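Local coordinates for uncharacterized protein (Escherichia coli O157:H7, PDB 4ZV9) that is of unknown function but, as a member of the dienelactone hydrolase family with an alpha/beta-hydrolase fold, probably acts as a hydrolase, at residues 58-61 with 62-65; 82-85 with 86-90; 188-191 with 192-196; 217-220 with 221-224. All coordinates share one frame; numbering follows the deposited sequence.

Interaction 1: residues 58-61 with 62-65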
ATOM      1  N   ILE A  58      -3.832  -7.896   5.424  1.00 21.80           N
ATOM      2  CA  ILE A  58      -3.030  -7.385   4.313  1.00 21.47           C
ATOM      3  C   ILE A  58      -2.824  -8.442   3.225  1.00 21.67           C
ATOM      4  O   ILE A  58      -2.830  -8.131   2.029  1.00 21.85           O
ATOM      5  CB  ILE A  58      -1.676  -6.838   4.800  1.00 21.98           C
ATOM      6  CG1 ILE A  58      -1.912  -5.664   5.749  1.00 23.14           C
ATOM      7  CG2 ILE A  58      -0.811  -6.425   3.611  1.00 20.57           C
ATOM      8  CD1 ILE A  58      -2.571  -4.445   5.096  1.00 23.09           C
ATOM      9  N   GLU A  59      -2.622  -9.691   3.624  1.00 20.72           N
ATOM     10  CA  GLU A  59      -2.499 -10.769   2.639  1.00 22.66           C
ATOM     11  C   GLU A  59      -3.784 -10.874   1.814  1.00 21.20           C
ATOM     12  O   GLU A  59      -3.747 -11.071   0.591  1.00 21.28           O
ATOM     13  CB  GLU A  59      -2.143 -12.101   3.316  1.00 22.34           C
ATOM     14  CG  GLU A  59      -0.728 -12.100   3.874  1.00 24.90           C
ATOM     15  CD  GLU A  59      -0.310 -13.447   4.468  1.00 26.57           C
ATOM     16  OE1 GLU A  59      -1.196 -14.183   4.913  1.00 27.28           O
ATOM     17  OE2 GLU A  59       0.900 -13.737   4.507  1.00 25.20           O
ATOM     18  N   ASP A  60      -4.931 -10.732   2.474  1.00 23.93           N
ATOM     19  CA  ASP A  60      -6.204 -10.747   1.754  1.00 22.41           C
ATOM     20  C   ASP A  60      -6.262  -9.566   0.767  1.00 22.41           C
ATOM     21  O   ASP A  60      -6.702  -9.725  -0.363  1.00 20.49           O
ATOM     22  CB  ASP A  60      -7.379 -10.679   2.714  1.00 24.99           C
ATOM     23  CG  ASP A  60      -8.690 -11.014   2.035  1.00 32.11           C
ATOM     24  OD1 ASP A  60      -8.812 -12.132   1.479  1.00 39.54           O
ATOM     25  OD2 ASP A  60      -9.611 -10.202   2.101  1.00 37.40           O
ATOM     26  N   VAL A  61      -5.817  -8.385   1.196  1.00 22.04           N
ATOM     27  CA  VAL A  61      -5.843  -7.222   0.310  1.00 24.05           C
ATOM     28  C   VAL A  61      -5.003  -7.497  -0.942  1.00 21.60           C
ATOM     29  O   VAL A  61      -5.405  -7.141  -2.049  1.00 21.57           O
ATOM     30  CB  VAL A  61      -5.396  -5.940   1.033  1.00 24.67           C
ATOM     31  CG1 VAL A  61      -5.221  -4.791   0.047  1.00 25.73           C
ATOM     32  CG2 VAL A  61      -6.420  -5.577   2.092  1.00 24.74           C
ATOM     33  N   ALA A  62      -3.854  -8.144  -0.760  1.00 20.10           N
ATOM     34  CA  ALA A  62      -3.005  -8.502  -1.889  1.00 18.59           C
ATOM     35  C   ALA A  62      -3.770  -9.392  -2.860  1.00 19.43           C
ATOM     36  O   ALA A  62      -3.696  -9.196  -4.083  1.00 21.41           O
ATOM     37  CB  ALA A  62      -1.727  -9.150  -1.420  1.00 19.19           C
ATOM     38  N   ARG A  63      -4.523 -10.346  -2.337  1.00 18.48           N
ATOM     39  CA  ARG A  63      -5.343 -11.198  -3.181  1.00 20.64           C
ATOM     40  C   ARG A  63      -6.455 -10.407  -3.891  1.00 22.43           C
ATOM     41  O   ARG A  63      -6.744 -10.671  -5.059  1.00 20.70           O
ATOM     42  CB  ARG A  63      -5.924 -12.368  -2.399  1.00 22.92           C
ATOM     43  CG  ARG A  63      -4.874 -13.351  -1.897  1.00 21.70           C
ATOM     44  CD  ARG A  63      -5.507 -14.630  -1.352  1.00 22.45           C
ATOM     45  NE  ARG A  63      -6.320 -14.414  -0.161  1.00 23.04           N
ATOM     46  CZ  ARG A  63      -5.874 -14.435   1.088  1.00 22.24           C
ATOM     47  NH1 ARG A  63      -4.583 -14.617   1.366  1.00 23.31           N
ATOM     48  NH2 ARG A  63      -6.726 -14.245   2.084  1.00 23.67           N
ATOM     49  N   ARG A  64      -7.034  -9.411  -3.221  1.00 21.98           N
ATOM     50  CA  ARG A  64      -8.055  -8.552  -3.865  1.00 23.71           C
ATOM     51  C   ARG A  64      -7.456  -7.781  -5.046  1.00 23.20           C
ATOM     52  O   ARG A  64      -8.107  -7.609  -6.067  1.00 26.57           O
ATOM     53  CB  ARG A  64      -8.657  -7.559  -2.887  1.00 23.39           C
ATOM     54  CG  ARG A  64      -9.322  -8.211  -1.680  1.00 25.42           C
ATOM     55  CD  ARG A  64      -9.847  -7.167  -0.709  1.00 26.50           C
ATOM     56  NE  ARG A  64      -9.971  -7.721   0.626  1.00 27.19           N
ATOM     57  CZ  ARG A  64     -10.410  -7.060   1.684  1.00 29.94           C
ATOM     58  NH1 ARG A  64     -10.842  -5.805   1.564  1.00 29.64           N
ATOM     59  NH2 ARG A  64     -10.448  -7.676   2.867  1.00 29.99           N
ATOM     60  N   VAL A  65      -6.220  -7.325  -4.893  1.00 21.66           N
ATOM     61  CA  VAL A  65      -5.524  -6.651  -5.967  1.00 23.40           C
ATOM     62  C   VAL A  65      -5.317  -7.580  -7.164  1.00 23.17           C
ATOM     63  O   VAL A  65      -5.508  -7.175  -8.320  1.00 22.77           O
ATOM     64  CB  VAL A  65      -4.170  -6.075  -5.489  1.00 22.18           C
ATOM     65  CG1 VAL A  65      -3.372  -5.520  -6.659  1.00 21.46           C
ATOM     66  CG2 VAL A  65      -4.417  -4.981  -4.453  1.00 22.42           C
TER
HETATM   67  O   HOH W   1      -3.196 -15.643   3.810  1.00 29.85           O
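Two guanidinium groups flank the carboxylate of Asp60. The Arg64 guanidinium carries the Val61 methyl CG2 over the centre of one face, while Asp60 meets its edge in plane. The Arg63 group has Asp60 CA and Glu59 O over one face, both displaced toward its rim. Asp60 turns CG anti to its backbone N (chi1 -167°), which puts the carboxylate between the two arginines, and one oxygen then meets each. Asp60 OD2 accepts from Arg64 NH2 at 2.8 Å, on its anti lone pair, and from Arg64 NE at 2.9 Å, which arrives well above the carboxylate plane. On the other oxygen, Asp60 OD1 is joined to Arg63 NH2 at 3.0 Å by a salt bridge whose hydrogen bond is bent and weak. Arg63 reaches it by folding back at chi3 (-65°), whereas Arg64 runs extended from CG to NE.

All of this lies on helix 56-67, the crossover helix of the beta-alpha-beta unit between strands 42-48 and 71-75. A water bridges Glu59 OE1 and Arg63 NH1; Glu59 OE2 is hydrogen-bonded to Tyr16 OH and Arg63 NE to Val5 O. Arg64 has a second acidic partner in Asp213, and Asp60 OD1 also receives Val5 N. With two cationic neighbours and a backbone N-H around it, the buried Asp60 carboxylate is probably ionised, its charge balanced within a network tying the helix to the N-terminal segment.

Interaction 2: residues 82-85 with 86-90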
ATOM      1  N   GLY A  82      11.716 -12.321  12.811  1.00 34.21           N
ATOM      2  CA  GLY A  82      10.921 -13.549  12.812  1.00 33.17           C
ATOM      3  C   GLY A  82       9.596 -13.581  12.065  1.00 30.13           C
ATOM      4  O   GLY A  82       8.909 -14.606  12.080  1.00 29.91           O
ATOM      5  N   GLY A  83       9.186 -12.466  11.478  1.00 28.28           N
ATOM      6  CA  GLY A  83       7.914 -12.406  10.755  1.00 26.23           C
ATOM      7  C   GLY A  83       6.725 -12.080  11.630  1.00 25.21           C
ATOM      8  O   GLY A  83       6.851 -12.027  12.861  1.00 24.24           O
ATOM      9  N   TYR A  84       5.553 -11.924  11.009  1.00 21.76           N
ATOM     10  CA  TYR A  84       4.343 -11.720  11.763  1.00 25.82           C
ATOM     11  C   TYR A  84       4.258 -12.804  12.872  1.00 26.02           C
ATOM     12  O   TYR A  84       4.252 -14.007  12.588  1.00 27.86           O
ATOM     13  CB  TYR A  84       3.101 -11.759  10.873  1.00 24.92           C
ATOM     14  CG  TYR A  84       1.826 -11.483  11.624  1.00 26.04           C
ATOM     15  CD1 TYR A  84       1.559 -10.205  12.093  1.00 28.88           C
ATOM     16  CD2 TYR A  84       0.883 -12.494  11.864  1.00 22.88           C
ATOM     17  CE1 TYR A  84       0.427  -9.937  12.825  1.00 25.68           C
ATOM     18  CE2 TYR A  84      -0.275 -12.230  12.563  1.00 24.07           C
ATOM     19  CZ  TYR A  84      -0.491 -10.941  13.053  1.00 25.67           C
ATOM     20  OH  TYR A  84      -1.637 -10.647  13.746  1.00 25.91           O
ATOM     21  N   PRO A  85       4.188 -12.381  14.153  1.00 26.25           N
ATOM     22  CA  PRO A  85       4.204 -13.340  15.261  1.00 24.98           C
ATOM     23  C   PRO A  85       2.888 -14.041  15.591  1.00 23.08           C
ATOM     24  O   PRO A  85       2.854 -14.846  16.512  1.00 24.91           O
ATOM     25  CB  PRO A  85       4.643 -12.480  16.448  1.00 26.88           C
ATOM     26  CG  PRO A  85       4.056 -11.137  16.138  1.00 28.47           C
ATOM     27  CD  PRO A  85       4.136 -10.991  14.648  1.00 27.51           C
ATOM     28  N   GLY A  86       1.820 -13.739  14.868  1.00 23.04           N
ATOM     29  CA  GLY A  86       0.538 -14.402  15.054  1.00 26.44           C
ATOM     30  C   GLY A  86      -0.548 -13.552  15.674  1.00 25.51           C
ATOM     31  O   GLY A  86      -1.736 -13.934  15.641  1.00 24.68           O
ATOM     32  N   ASN A  87      -0.147 -12.447  16.301  1.00 26.97           N
ATOM     33  CA  ASN A  87      -1.100 -11.502  16.874  1.00 27.89           C
ATOM     34  C   ASN A  87      -0.633 -10.065  16.670  1.00 30.73           C
ATOM     35  O   ASN A  87       0.567  -9.783  16.659  1.00 26.28           O
ATOM     36  CB  ASN A  87      -1.371 -11.768  18.354  1.00 29.22           C
ATOM     37  CG  ASN A  87      -0.146 -11.587  19.204  1.00 30.47           C
ATOM     38  OD1 ASN A  87       0.067 -10.510  19.756  1.00 31.02           O
ATOM     39  ND2 ASN A  87       0.670 -12.647  19.337  1.00 31.36           N
ATOM     40  N   ASP A  88      -1.608  -9.171  16.558  1.00 28.99           N
ATOM     41  CA  ASP A  88      -1.332  -7.778  16.274  1.00 32.98           C
ATOM     42  C   ASP A  88      -0.589  -7.025  17.383  1.00 33.44           C
ATOM     43  O   ASP A  88       0.225  -6.159  17.081  1.00 31.82           O
ATOM     44  CB  ASP A  88      -2.631  -7.057  15.899  1.00 32.52           C
ATOM     45  CG  ASP A  88      -3.067  -7.333  14.459  1.00 32.15           C
ATOM     46  OD1 ASP A  88      -2.448  -8.163  13.751  1.00 28.75           O
ATOM     47  OD2 ASP A  88      -4.065  -6.713  14.045  1.00 31.08           O
ATOM     48  N   ASP A  89      -0.847  -7.354  18.650  1.00 32.88           N
ATOM     49  CA  ASP A  89      -0.146  -6.689  19.758  1.00 35.55           C
ATOM     50  C   ASP A  89       1.367  -6.929  19.684  1.00 34.51           C
ATOM     51  O   ASP A  89       2.167  -6.003  19.836  1.00 33.18           O
ATOM     52  CB  ASP A  89      -0.667  -7.177  21.121  1.00 43.06           C
ATOM     53  CG  ASP A  89      -2.047  -6.621  21.473  1.00 47.15           C
ATOM     54  OD1 ASP A  89      -2.446  -5.577  20.908  1.00 49.81           O
ATOM     55  OD2 ASP A  89      -2.718  -7.207  22.354  1.00 52.98           O
ATOM     56  N   LYS A  90       1.765  -8.184  19.494  1.00 32.27           N
ATOM     57  CA  LYS A  90       3.178  -8.504  19.405  1.00 32.63           C
ATOM     58  C   LYS A  90       3.736  -7.923  18.101  1.00 32.05           C
ATOM     59  O   LYS A  90       4.869  -7.439  18.075  1.00 29.94           O
ATOM     60  CB  LYS A  90       3.406 -10.009  19.475  1.00 36.28           C
ATOM     61  CG  LYS A  90       4.867 -10.419  19.526  1.00 36.11           C
ATOM     62  CD  LYS A  90       5.539  -9.935  20.791  1.00 45.18           C
ATOM     63  CE  LYS A  90       6.972 -10.430  20.862  1.00 52.22           C
ATOM     64  NZ  LYS A  90       7.607 -10.060  22.157  1.00 59.09           N
TER
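From Tyr84 the backbone turns through Pro85 and Gly86, the latter at a positive phi of 109°, and enters helix 88-97 through an N-cap at Asn87, and the Tyr84 ring lies against the chain that follows it. Gly86 N sits over one face of this ring, 3.4 Å from Tyr84 CD2, and Gly86 CA is equally close to Tyr84 CE2. With chi1 near 180° (-177°) the phenol of Tyr84 swings away from its own backbone N and extends along the turn toward the first helical residue. There Tyr84 OH donates to Asp88 OD1 at 2.6 Å. The ring and carboxylate planes stand nearly perpendicular, and OD1 is approached on its anti side, somewhat out of the carboxylate plane. Asp88 has further partners: OD1 also accepts from Asn55 ND2, and OD2 forms a salt bridge with Arg52. The tyrosine thus joins a polar cluster that links the start of the helix to the loop carrying Arg52 and Asn55.

On another side of the turn, Pro85 packs against the aliphatic base of Lys90. Pro85 CG lies 3.6 Å from Lys90 CG and equally near Lys90 CB, while the lysine amine leads away. The cap itself uses the Asn87 side chain, whose CG is set between backbone N and carbonyl carbon (chi1 64°). Asn87 OD1 accepts from Lys90 N at 2.9 Å, with the donor above the amide carbonyl plane.

Interaction 3: residues 188-191 with 192-196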
ATOM      1  N   GLU A 188      -2.410  19.422   1.001  1.00 48.89           N
ATOM      2  CA  GLU A 188      -3.263  19.806  -0.112  1.00 51.72           C
ATOM      3  C   GLU A 188      -2.823  21.126  -0.723  1.00 52.04           C
ATOM      4  O   GLU A 188      -2.794  21.264  -1.949  1.00 51.08           O
ATOM      5  CB  GLU A 188      -4.739  19.882   0.279  1.00 55.11           C
ATOM      6  CG  GLU A 188      -5.612  20.063  -0.950  1.00 58.32           C
ATOM      7  CD  GLU A 188      -7.092  19.872  -0.712  1.00 65.21           C
ATOM      8  OE1 GLU A 188      -7.561  20.106   0.423  1.00 73.16           O
ATOM      9  OE2 GLU A 188      -7.801  19.567  -1.703  1.00 71.57           O
ATOM     10  N   ALA A 189      -2.499  22.102   0.119  1.00 55.74           N
ATOM     11  CA  ALA A 189      -2.085  23.416  -0.374  1.00 57.71           C
ATOM     12  C   ALA A 189      -0.822  23.297  -1.224  1.00 57.48           C
ATOM     13  O   ALA A 189      -0.706  23.959  -2.261  1.00 57.35           O
ATOM     14  CB  ALA A 189      -1.875  24.391   0.781  1.00 59.66           C
ATOM     15  N   ALA A 190       0.109  22.435  -0.809  1.00 54.06           N
ATOM     16  CA  ALA A 190       1.347  22.231  -1.577  1.00 51.60           C
ATOM     17  C   ALA A 190       1.078  21.491  -2.892  1.00 50.19           C
ATOM     18  O   ALA A 190       1.701  21.788  -3.919  1.00 49.91           O
ATOM     19  CB  ALA A 190       2.369  21.489  -0.749  1.00 51.99           C
ATOM     20  N   LEU A 191       0.154  20.533  -2.863  1.00 47.70           N
ATOM     21  CA  LEU A 191      -0.211  19.805  -4.077  1.00 46.70           C
ATOM     22  C   LEU A 191      -0.801  20.781  -5.103  1.00 49.62           C
ATOM     23  O   LEU A 191      -0.403  20.779  -6.270  1.00 48.62           O
ATOM     24  CB  LEU A 191      -1.200  18.673  -3.768  1.00 43.40           C
ATOM     25  CG  LEU A 191      -0.621  17.468  -3.015  1.00 41.29           C
ATOM     26  CD1 LEU A 191      -1.743  16.584  -2.501  1.00 39.70           C
ATOM     27  CD2 LEU A 191       0.344  16.677  -3.881  1.00 39.73           C
ATOM     28  N   LYS A 192      -1.720  21.633  -4.651  1.00 53.28           N
ATOM     29  CA  LYS A 192      -2.341  22.621  -5.527  1.00 53.84           C
ATOM     30  C   LYS A 192      -1.336  23.648  -6.017  1.00 56.34           C
ATOM     31  O   LYS A 192      -1.316  23.977  -7.202  1.00 54.78           O
ATOM     32  CB  LYS A 192      -3.485  23.337  -4.819  1.00 57.69           C
ATOM     33  CG  LYS A 192      -4.702  22.484  -4.548  1.00 58.68           C
ATOM     34  CD  LYS A 192      -5.840  23.346  -4.043  1.00 66.86           C
ATOM     35  CE  LYS A 192      -7.114  22.536  -3.894  1.00 73.49           C
ATOM     36  NZ  LYS A 192      -8.302  23.400  -3.688  1.00 81.54           N
ATOM     37  N   ALA A 193      -0.497  24.152  -5.113  1.00 57.96           N
ATOM     38  CA  ALA A 193       0.512  25.154  -5.485  1.00 58.77           C
ATOM     39  C   ALA A 193       1.497  24.622  -6.531  1.00 56.23           C
ATOM     40  O   ALA A 193       2.053  25.391  -7.308  1.00 52.89           O
ATOM     41  CB  ALA A 193       1.264  25.642  -4.258  1.00 61.16           C
ATOM     42  N   ASN A 194       1.696  23.307  -6.555  1.00 55.31           N
ATOM     43  CA  ASN A 194       2.596  22.672  -7.514  1.00 54.69           C
ATOM     44  C   ASN A 194       1.886  21.925  -8.646  1.00 53.04           C
ATOM     45  O   ASN A 194       2.507  21.128  -9.361  1.00 53.32           O
ATOM     46  CB  ASN A 194       3.540  21.743  -6.773  1.00 55.34           C
ATOM     47  CG  ASN A 194       4.541  22.496  -5.932  1.00 55.53           C
ATOM     48  OD1 ASN A 194       5.509  23.041  -6.461  1.00 60.24           O
ATOM     49  ND2 ASN A 194       4.314  22.548  -4.625  1.00 55.58           N
ATOM     50  N   ASN A 195       0.599  22.219  -8.832  1.00 53.67           N
ATOM     51  CA  ASN A 195      -0.203  21.644  -9.923  1.00 54.26           C
ATOM     52  C   ASN A 195      -0.126  20.129 -10.030  1.00 50.06           C
ATOM     53  O   ASN A 195      -0.044  19.586 -11.128  1.00 45.56           O
ATOM     54  CB  ASN A 195       0.212  22.285 -11.251  1.00 56.71           C
ATOM     55  CG  ASN A 195       0.005  23.786 -11.254  1.00 63.37           C
ATOM     56  OD1 ASN A 195      -0.600  24.337 -10.348  1.00 70.06           O
ATOM     57  ND2 ASN A 195       0.490  24.449 -12.284  1.00 71.09           N
ATOM     58  N   LYS A 196      -0.181  19.455  -8.887  1.00 47.49           N
ATOM     59  CA  LYS A 196      -0.097  17.999  -8.857  1.00 46.29           C
ATOM     60  C   LYS A 196      -1.459  17.348  -9.048  1.00 43.77           C
ATOM     61  O   LYS A 196      -2.485  17.920  -8.688  1.00 44.02           O
ATOM     62  CB  LYS A 196       0.523  17.530  -7.542  1.00 46.59           C
ATOM     63  CG  LYS A 196       1.925  18.074  -7.296  1.00 44.59           C
ATOM     64  CD  LYS A 196       2.891  17.678  -8.404  1.00 42.30           C
ATOM     65  CE  LYS A 196       4.289  18.195  -8.122  1.00 41.41           C
ATOM     66  NZ  LYS A 196       5.249  17.825  -9.201  1.00 40.29           N
TER
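A Schellman motif ends helix 184-193, with Asn195 as its C-prime residue at positive phi. Its two defining bonds run from Lys196 N to Leu191 O, at 2.9 Å and nearly straight, and from Asn195 N to Lys192 O at 3.1 Å. Asn194, the first residue to leave helical backbone angles, adds a side-chain bond to this ending. Its CG lies beside its own backbone N (chi1 -70°), which brings the amide back over the last turn, and Asn194 ND2 donates to Ala190 O at 2.8 Å. Asn194 N donates to the same Ala190 O at 3.0 Å, from the opposite face of that carbonyl.

Across the helix end, Leu191 CD2 rests on Lys196 CB at 3.8 Å, the two side chains crossing at about a right angle. Lys196 then bends at chi2, and its amine finds the carbonyls of Ala163 and Ile165. On the outer surface Glu188 and Lys192 lie side by side and point the same way. Glu188 OE2 approaches Lys192 CE to 3.8 Å and is hydrogen-bonded to Tyr198 of strand 198-203. Glu188 OE2 stays 4.3 Å from Lys192 NZ, so the opposite charges probably attract only weakly. At the helix end the carbonyls of Ala190 and Leu191, which no further helical turn could satisfy, accept N-H groups of the departing chain and of the asparagine amide.

Interaction 4: residues 217-220 with 221-224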
ATOM      1  N   ARG A 217     -13.133  -0.944  13.967  0.50 41.49           N
ATOM      2  CA  ARG A 217     -13.214   0.323  13.244  0.50 43.68           C
ATOM      3  C   ARG A 217     -13.696   0.115  11.796  0.50 39.94           C
ATOM      4  O   ARG A 217     -13.935   1.076  11.062  0.50 40.38           O
ATOM      5  CB  ARG A 217     -11.849   1.046  13.287  0.50 46.34           C
ATOM      6  CG  ARG A 217     -11.325   1.327  14.709  0.50 50.49           C
ATOM      7  CD  ARG A 217      -9.820   1.515  14.879  0.50 50.67           C
ATOM      8  NE  ARG A 217      -9.026   0.306  14.656  0.50 52.31           N
ATOM      9  CZ  ARG A 217      -8.882  -0.680  15.536  0.50 50.24           C
ATOM     10  NH1 ARG A 217      -8.122  -1.716  15.241  0.50 49.72           N
ATOM     11  NH2 ARG A 217      -9.510  -0.646  16.701  0.50 52.54           N
ATOM     12  N   TYR A 218     -13.845  -1.142  11.385  1.00 37.36           N
ATOM     13  CA  TYR A 218     -14.308  -1.461  10.047  1.00 35.49           C
ATOM     14  C   TYR A 218     -15.656  -0.809   9.752  1.00 36.49           C
ATOM     15  O   TYR A 218     -16.550  -0.832  10.588  1.00 31.90           O
ATOM     16  CB  TYR A 218     -14.478  -2.965   9.918  1.00 35.51           C
ATOM     17  CG  TYR A 218     -15.050  -3.411   8.593  1.00 36.50           C
ATOM     18  CD1 TYR A 218     -14.414  -3.090   7.393  1.00 37.08           C
ATOM     19  CD2 TYR A 218     -16.211  -4.194   8.542  1.00 37.98           C
ATOM     20  CE1 TYR A 218     -14.924  -3.520   6.177  1.00 37.09           C
ATOM     21  CE2 TYR A 218     -16.728  -4.626   7.333  1.00 36.60           C
ATOM     22  CZ  TYR A 218     -16.090  -4.278   6.158  1.00 39.24           C
ATOM     23  OH  TYR A 218     -16.599  -4.721   4.966  1.00 39.02           O
ATOM     24  N   ASP A 219     -15.773  -0.203   8.575  1.00 36.32           N
ATOM     25  CA  ASP A 219     -17.058   0.313   8.095  1.00 39.03           C
ATOM     26  C   ASP A 219     -17.216  -0.152   6.655  1.00 39.71           C
ATOM     27  O   ASP A 219     -16.521   0.339   5.761  1.00 36.48           O
ATOM     28  CB  ASP A 219     -17.137   1.828   8.157  1.00 40.82           C
ATOM     29  CG  ASP A 219     -18.500   2.338   7.743  1.00 43.76           C
ATOM     30  OD1 ASP A 219     -19.394   2.370   8.607  1.00 47.29           O
ATOM     31  OD2 ASP A 219     -18.691   2.704   6.565  1.00 42.48           O
ATOM     32  N   LYS A 220     -18.136  -1.085   6.427  1.00 41.28           N
ATOM     33  CA  LYS A 220     -18.308  -1.673   5.106  1.00 42.84           C
ATOM     34  C   LYS A 220     -18.574  -0.659   3.999  1.00 42.25           C
ATOM     35  O   LYS A 220     -17.958  -0.722   2.941  1.00 38.80           O
ATOM     36  CB  LYS A 220     -19.424  -2.705   5.131  1.00 49.25           C
ATOM     37  CG  LYS A 220     -19.635  -3.389   3.799  1.00 53.92           C
ATOM     38  CD  LYS A 220     -20.596  -4.535   3.954  1.00 57.99           C
ATOM     39  CE  LYS A 220     -20.706  -5.233   2.652  1.00 60.96           C
ATOM     40  NZ  LYS A 220     -21.303  -4.311   1.693  1.00 66.96           N
ATOM     41  N   SER A 221     -19.484   0.273   4.244  1.00 40.83           N
ATOM     42  CA  SER A 221     -19.851   1.261   3.237  1.00 42.82           C
ATOM     43  C   SER A 221     -18.652   2.119   2.795  1.00 41.32           C
ATOM     44  O   SER A 221     -18.413   2.297   1.597  1.00 40.60           O
ATOM     45  CB  SER A 221     -20.982   2.137   3.778  1.00 45.58           C
ATOM     46  OG  SER A 221     -21.475   2.962   2.750  1.00 50.65           O
ATOM     47  N   ALA A 222     -17.892   2.631   3.758  1.00 40.62           N
ATOM     48  CA  ALA A 222     -16.727   3.447   3.442  1.00 41.38           C
ATOM     49  C   ALA A 222     -15.631   2.588   2.805  1.00 39.51           C
ATOM     50  O   ALA A 222     -14.987   3.006   1.847  1.00 39.06           O
ATOM     51  CB  ALA A 222     -16.210   4.137   4.692  1.00 42.06           C
ATOM     52  N   ALA A 223     -15.427   1.388   3.339  1.00 37.86           N
ATOM     53  CA  ALA A 223     -14.394   0.473   2.834  1.00 35.70           C
ATOM     54  C   ALA A 223     -14.628   0.147   1.370  1.00 35.88           C
ATOM     55  O   ALA A 223     -13.718   0.260   0.548  1.00 35.46           O
ATOM     56  CB  ALA A 223     -14.384  -0.816   3.651  1.00 32.77           C
ATOM     57  N   ASP A 224     -15.858  -0.254   1.051  1.00 38.23           N
ATOM     58  CA  ASP A 224     -16.227  -0.630  -0.315  1.00 37.38           C
ATOM     59  C   ASP A 224     -16.106   0.540  -1.275  1.00 37.50           C
ATOM     60  O   ASP A 224     -15.602   0.371  -2.382  1.00 36.79           O
ATOM     61  CB  ASP A 224     -17.645  -1.213  -0.373  1.00 40.17           C
ATOM     62  CG  ASP A 224     -17.745  -2.589   0.275  1.00 40.22           C
ATOM     63  OD1 ASP A 224     -16.709  -3.186   0.606  1.00 37.15           O
ATOM     64  OD2 ASP A 224     -18.870  -3.085   0.439  1.00 43.22           O
TER
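Lys220 and Asp224, one helical turn apart, are joined by a salt bridge from Lys220 NZ to Asp224 OD2 at 3.0 Å. The lysine chain stays extended from CA until chi4 (-65°), where the final bend turns the amine back onto the carboxylate. NZ meets OD2 almost in line with its C-O bond. Asp224 OD2 also lies 3.5 Å from Lys220 CG, so the aliphatic stem runs close beside it. Asp224 OD1 is engaged by Asn2 ND2.

Asp219 is the N-cap of helix 220-237, the C-terminal helix of this alpha/beta-hydrolase chain. A chi1 of -176° turns its carboxylate away from its own N-H and toward the first turn, and Asp219 OD2 accepts from Ala222 N at 2.9 Å through its anti lone pair. Asp219 OD2 also touches Ala222 CB at 3.4 Å. Asp219 O accepts from Ala223 N at 2.9 Å, opening the backbone ladder that Lys220 O continues to Asp224 N.

Before the cap, the Tyr218 ring brings CE1 to the Ala223 methyl CB at 3.7 Å, an oblique contact, while Lys220 N lies over one ring face toward its rim.

The four contacts follow one another along the chain. Interaction 1 lies inside helix 56-67, interaction 2 starts helix 88-97, interaction 3 ends helix 184-193 and interaction 4 starts helix 220-237. Interactions 1 and 4, centres about 16 Å apart, are linked indirectly: Trp227 of helix 220-237 packs on Val61, Arg64 and Val65, and Asn2 bonds to both Arg64 and Asp224. Asn55 accepts a weak hydrogen bond from Ile58 N and donates to Asp88 OD1, joining the neighbourhoods of interactions 1 and 2. Interaction 3 lies on the opposite side of the chain's centre from both, against strand 198-203. These short-range contacts thus fix helix starts, ends and faces around the alpha/beta core, none touching another.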